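PDB 2RAA: pyruvate synthase subunit PorC from Thermotoga maritima MSB8, which forms the gamma chain of the heterotetrameric pyruvate synthase, which oxidises pyruvate with CoA and ferredoxin to acetyl-CoA and CO2. Local coordinates for residues A35-M38 / L39-A43. Numbering follows the deposited sequence.
Sequences ASQM and LAEAA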
loop_
_atom_site.group_PDB
_atom_site.type_symbol
_atom_site.label_atom_id
_atom_site.label_comp_id
_atom_site.label_asym_id
_atom_site.label_seq_id
_atom_site.Cartn_x
_atom_site.Cartn_y
_atom_site.Cartn_z
ATOM N N ALA A 35 -5.215 -5.481 -2.073
ATOM C CA ALA A 35 -4.697 -4.180 -2.501
ATOM C C ALA A 35 -3.598 -4.387 -3.535
ATOM O O ALA A 35 -3.536 -3.699 -4.564
ATOM C CB ALA A 35 -4.179 -3.400 -1.294
ATOM N N SER A 36 -2.731 -5.342 -3.221
ATOM C CA SER A 36 -1.709 -5.829 -4.096
ATOM C C SER A 36 -2.324 -6.283 -5.434
ATOM O O SER A 36 -1.883 -5.858 -6.508
ATOM C CB SER A 36 -1.004 -6.973 -3.399
ATOM O OG SER A 36 -0.064 -7.548 -4.252
ATOM N N GLN A 37 -3.367 -7.109 -5.377
ATOM C CA GLN A 37 -4.017 -7.565 -6.602
ATOM C C GLN A 37 -4.497 -6.414 -7.429
ATOM O O GLN A 37 -4.241 -6.356 -8.626
ATOM C CB GLN A 37 -5.198 -8.491 -6.312
ATOM C CG GLN A 37 -4.781 -9.943 -6.036
ATOM C CD GLN A 37 -4.380 -10.661 -7.317
ATOM O OE1 GLN A 37 -5.225 -10.886 -8.213
ATOM N NE2 GLN A 37 -3.085 -11.013 -7.425
HETATM N N MSE A 38 -5.168 -5.480 -6.775
HETATM C CA MSE A 38 -5.812 -4.343 -7.432
HETATM C C MSE A 38 -4.830 -3.437 -8.145
HETATM O O MSE A 38 -5.085 -2.916 -9.237
HETATM C CB MSE A 38 -6.573 -3.545 -6.364
HETATM C CG MSE A 38 -7.730 -2.754 -6.900
HETATM SE SE MSE A 38 -8.661 -1.746 -5.527
HETATM C CE MSE A 38 -8.435 -2.829 -3.887
ATOM N N LEU A 39 -3.676 -3.263 -7.516
ATOM C CA LEU A 39 -2.658 -2.443 -8.082
ATOM C C LEU A 39 -2.208 -3.162 -9.348
ATOM O O LEU A 39 -2.207 -2.590 -10.429
ATOM C CB LEU A 39 -1.524 -2.298 -7.084
ATOM C CG LEU A 39 -0.298 -1.621 -7.640
ATOM C CD1 LEU A 39 -0.687 -0.253 -8.210
ATOM C CD2 LEU A 39 0.719 -1.529 -6.520
ATOM N N ALA A 40 -1.872 -4.446 -9.202
ATOM C CA ALA A 40 -1.461 -5.280 -10.334
ATOM C C ALA A 40 -2.522 -5.194 -11.437
ATOM O O ALA A 40 -2.226 -4.890 -12.598
ATOM C CB ALA A 40 -1.231 -6.767 -9.871
ATOM N N GLU A 41 -3.763 -5.441 -11.070
ATOM C CA GLU A 41 -4.860 -5.347 -12.069
ATOM C C GLU A 41 -4.902 -4.008 -12.773
ATOM O O GLU A 41 -5.102 -3.959 -13.980
ATOM C CB GLU A 41 -6.200 -5.736 -11.450
ATOM C CG GLU A 41 -6.418 -7.225 -11.559
ATOM C CD GLU A 41 -7.413 -7.797 -10.582
ATOM O OE1 GLU A 41 -8.134 -7.019 -9.900
ATOM O OE2 GLU A 41 -7.450 -9.055 -10.502
ATOM N N ALA A 42 -4.641 -2.927 -12.053
ATOM C CA ALA A 42 -4.595 -1.578 -12.652
ATOM C C ALA A 42 -3.502 -1.442 -13.683
ATOM O O ALA A 42 -3.706 -0.855 -14.753
ATOM C CB ALA A 42 -4.350 -0.575 -11.584
ATOM N N ALA A 43 -2.307 -1.929 -13.347
ATOM C CA ALA A 43 -1.152 -1.838 -14.272
ATOM C C ALA A 43 -1.352 -2.739 -15.500
ATOM O O ALA A 43 -0.876 -2.431 -16.601
ATOM C CB ALA A 43 0.148 -2.187 -13.533
#
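Gln37 and Glu41, one turn apart on the helix 32-45, meet crosswise at their polar ends: the amide OE1 of Gln37 lies 3.7 Å from the carboxylate OE2 of Glu41. Both atoms are acceptors as modelled, which at that separation argues against a bond between them. The planes of the two flat groups are turned 82° apart. A bend at chi2 in Gln37 (-75°) and a Glu41 chain that runs extended beyond CG together bring the two oxygens to this crossing. The other oxygen, OE1 of Glu41, makes a salt bridge with Arg172 of the helix 166-176.

Beneath them the backbone bond from Glu41 N to Gln37 O is short, 2.7 Å, and nearly straight, with 171° at the hydrogen. Ala40 N reaches Ser36 O at 3.0 Å, and that carbonyl also accepts a bond from Asn69 ND2 on the strand 64-72. Leu39 rests CB 3.5 Å from Ala35 O, while its side chain packs on Leu154 and Leu157 of the helix 150-161.

Replacing Glu41 by an alanine would probably leave Arg172 without this carboxylate mate and untie one link between the two helices. The chemistry thus divides the helix: Ala35, Met38 (a selenomethionine here) and Leu39 face the helix 150-161, while the carboxylate, whose charge Arg172 probably offsets, marks a more polar side.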